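Local coordinates for CELL division control protein 6 (Pyrobaculum aerophilum, PDB 1FNN) that binds ADP and magnesium through an AAA+ ATPase module and is probably involved in regulating DNA replication, at residues 124-130 and 157-163. Sequence-based numbering, arbitrary orientation.
Sequences DLYMFLV and AFRIALV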
loop_
_atom_site.group_PDB
_atom_site.type_symbol
_atom_site.label_atom_id
_atom_site.label_comp_id
_atom_site.label_asym_id
_atom_site.label_seq_id
_atom_site.Cartn_x
_atom_site.Cartn_y
_atom_site.Cartn_z
ATOM N N ASP A 124 2.813 -31.040 -22.543
ATOM C CA ASP A 124 3.125 -31.451 -21.172
ATOM C C ASP A 124 3.612 -30.234 -20.355
ATOM O O ASP A 124 4.699 -30.263 -19.807
ATOM C CB ASP A 124 4.196 -32.542 -21.195
ATOM C CG ASP A 124 4.434 -33.146 -19.818
ATOM O OD1 ASP A 124 3.475 -33.260 -19.044
ATOM O OD2 ASP A 124 5.570 -33.520 -19.465
ATOM N N LEU A 125 2.745 -29.233 -20.240
ATOM C CA LEU A 125 3.122 -27.975 -19.614
ATOM C C LEU A 125 2.427 -27.904 -18.246
ATOM O O LEU A 125 1.482 -28.645 -18.004
ATOM C CB LEU A 125 2.618 -26.756 -20.388
ATOM C CG LEU A 125 3.065 -26.609 -21.848
ATOM C CD1 LEU A 125 2.234 -25.531 -22.530
ATOM C CD2 LEU A 125 4.557 -26.362 -21.940
ATOM N N TYR A 126 2.984 -27.081 -17.385
ATOM C CA TYR A 126 2.426 -26.848 -16.042
ATOM C C TYR A 126 2.454 -25.321 -15.879
ATOM O O TYR A 126 3.481 -24.683 -16.129
ATOM C CB TYR A 126 3.274 -27.565 -14.987
ATOM C CG TYR A 126 3.242 -29.080 -15.097
ATOM C CD1 TYR A 126 4.248 -29.759 -15.783
ATOM C CD2 TYR A 126 2.212 -29.827 -14.526
ATOM C CE1 TYR A 126 4.241 -31.137 -15.904
ATOM C CE2 TYR A 126 2.180 -31.201 -14.628
ATOM C CZ TYR A 126 3.201 -31.845 -15.321
ATOM O OH TYR A 126 3.164 -33.217 -15.417
ATOM N N MET A 127 1.280 -24.770 -15.631
ATOM C CA MET A 127 1.037 -23.351 -15.526
ATOM C C MET A 127 0.726 -22.932 -14.076
ATOM O O MET A 127 -0.197 -23.460 -13.459
ATOM C CB MET A 127 -0.173 -23.018 -16.427
ATOM C CG MET A 127 -0.572 -21.572 -16.357
ATOM S SD MET A 127 -1.722 -20.949 -17.544
ATOM C CE MET A 127 -3.162 -21.997 -17.331
ATOM N N PHE A 128 1.511 -21.999 -13.569
ATOM C CA PHE A 128 1.161 -21.298 -12.320
ATOM C C PHE A 128 0.471 -19.998 -12.770
ATOM O O PHE A 128 1.135 -19.050 -13.193
ATOM C CB PHE A 128 2.419 -21.030 -11.522
ATOM C CG PHE A 128 2.380 -20.116 -10.340
ATOM C CD1 PHE A 128 3.542 -19.475 -9.950
ATOM C CD2 PHE A 128 1.228 -19.879 -9.608
ATOM C CE1 PHE A 128 3.560 -18.614 -8.856
ATOM C CE2 PHE A 128 1.236 -19.023 -8.517
ATOM C CZ PHE A 128 2.404 -18.388 -8.141
ATOM N N LEU A 129 -0.840 -19.988 -12.695
ATOM C CA LEU A 129 -1.653 -18.892 -13.177
ATOM C C LEU A 129 -2.079 -17.960 -12.049
ATOM O O LEU A 129 -2.520 -18.376 -10.970
ATOM C CB LEU A 129 -2.865 -19.489 -13.899
ATOM C CG LEU A 129 -3.914 -18.521 -14.453
ATOM C CD1 LEU A 129 -3.331 -17.621 -15.558
ATOM C CD2 LEU A 129 -5.133 -19.295 -14.963
ATOM N N VAL A 130 -1.702 -16.688 -12.193
ATOM C CA VAL A 130 -2.077 -15.707 -11.187
ATOM C C VAL A 130 -3.129 -14.794 -11.825
ATOM O O VAL A 130 -2.849 -14.149 -12.847
ATOM C CB VAL A 130 -0.857 -14.866 -10.731
ATOM C CG1 VAL A 130 -1.339 -13.782 -9.775
ATOM C CG2 VAL A 130 0.201 -15.759 -10.055
ATOM N N ALA A 157 -3.010 -34.204 -16.106
ATOM C CA ALA A 157 -2.399 -34.105 -14.787
ATOM C C ALA A 157 -3.022 -32.906 -14.086
ATOM O O ALA A 157 -3.867 -32.250 -14.721
ATOM C CB ALA A 157 -0.890 -33.911 -14.881
ATOM N N PHE A 158 -2.659 -32.622 -12.831
ATOM C CA PHE A 158 -3.214 -31.336 -12.283
ATOM C C PHE A 158 -2.226 -30.300 -12.815
ATOM O O PHE A 158 -1.216 -30.022 -12.158
ATOM C CB PHE A 158 -3.267 -31.467 -10.770
ATOM C CG PHE A 158 -4.459 -32.264 -10.312
ATOM C CD1 PHE A 158 -4.293 -33.538 -9.814
ATOM C CD2 PHE A 158 -5.731 -31.721 -10.388
ATOM C CE1 PHE A 158 -5.384 -34.288 -9.384
ATOM C CE2 PHE A 158 -6.814 -32.465 -9.964
ATOM C CZ PHE A 158 -6.646 -33.744 -9.464
ATOM N N ARG A 159 -2.514 -29.788 -14.027
ATOM C CA ARG A 159 -1.515 -28.949 -14.676
ATOM C C ARG A 159 -1.540 -27.495 -14.284
ATOM O O ARG A 159 -0.810 -26.715 -14.887
ATOM C CB ARG A 159 -1.623 -29.145 -16.216
ATOM C CG ARG A 159 -1.067 -30.505 -16.666
ATOM C CD ARG A 159 -1.163 -30.653 -18.226
ATOM N NE ARG A 159 -0.677 -31.986 -18.626
ATOM C CZ ARG A 159 0.594 -32.352 -18.629
ATOM N NH1 ARG A 159 1.562 -31.521 -18.259
ATOM N NH2 ARG A 159 1.021 -33.559 -18.992
ATOM N N ILE A 160 -2.478 -27.066 -13.442
ATOM C CA ILE A 160 -2.642 -25.664 -13.127
ATOM C C ILE A 160 -2.618 -25.420 -11.615
ATOM O O ILE A 160 -3.281 -26.155 -10.880
ATOM C CB ILE A 160 -3.981 -25.124 -13.656
ATOM C CG1 ILE A 160 -4.065 -25.186 -15.187
ATOM C CG2 ILE A 160 -4.205 -23.663 -13.263
ATOM C CD1 ILE A 160 -5.449 -24.816 -15.715
ATOM N N ALA A 161 -1.805 -24.460 -11.192
ATOM C CA ALA A 161 -1.836 -23.962 -9.811
ATOM C C ALA A 161 -2.359 -22.524 -9.931
ATOM O O ALA A 161 -1.914 -21.785 -10.830
ATOM C CB ALA A 161 -0.477 -23.986 -9.185
ATOM N N LEU A 162 -3.381 -22.185 -9.157
ATOM C CA LEU A 162 -4.082 -20.929 -9.400
ATOM C C LEU A 162 -4.098 -20.036 -8.166
ATOM O O LEU A 162 -4.498 -20.468 -7.055
ATOM C CB LEU A 162 -5.532 -21.244 -9.800
ATOM C CG LEU A 162 -6.411 -19.987 -9.909
ATOM C CD1 LEU A 162 -5.979 -19.088 -11.070
ATOM C CD2 LEU A 162 -7.880 -20.392 -10.039
ATOM N N VAL A 163 -3.569 -18.822 -8.308
ATOM C CA VAL A 163 -3.700 -17.838 -7.234
ATOM C C VAL A 163 -4.599 -16.706 -7.754
ATOM O O VAL A 163 -4.339 -16.172 -8.857
ATOM C CB VAL A 163 -2.346 -17.255 -6.797
ATOM C CG1 VAL A 163 -2.524 -16.114 -5.777
ATOM C CG2 VAL A 163 -1.514 -18.337 -6.112
#
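NH1 of Arg-159 bonds to two acceptors of 124-130: OD1 of Asp-124 at 2.7 Å and the backbone O of Leu-125 at 2.9 Å. Both lie near the guanidinium plane, but NH1 meets OD1 on its anti side and stands above the Leu-125 carbonyl plane. NH2 reaches the same OD1 in a salt bridge, modelled too short to be read closely. OD1 alone takes both nitrogens, with the carboxylate plane turned 88° from the guanidinium. The arginine chain, extended from CG to NE, carries the charge past Leu-125 O to Asp-124, the positive-phi residue just after helix 109-122 in its Schellman motif. NH1 lies 3.4 Å above one face of the Tyr-126 ring, toward its rim, in an off-centre cation-pi contact. NE is held by Leu-155 O.

The strands run parallel. Met-127 N binds Arg-159 O (3.0 Å), and Leu-129 O receives Val-163 N (2.9 Å). Ala-161 N donates to Met-127 O and Ala-161 O accepts Leu-129 N. Met-127 CE packs beside Ile-160 CG1 on one sheet face, where Leu-129 lies alongside Leu-162. On the other, Val-163 CG2 meets the Phe-128 ring edge at CE2, 3.7 Å away.

These are neighbouring interior strands of the five-stranded parallel P-loop ATPase sheet. Strand 75-80 pairs with the far edge of 127-132, whose Asp-132 has been seen to bind magnesium, though not here. Helices 23-38 and 57-68 cover the Phe-128 and Ala-161 face.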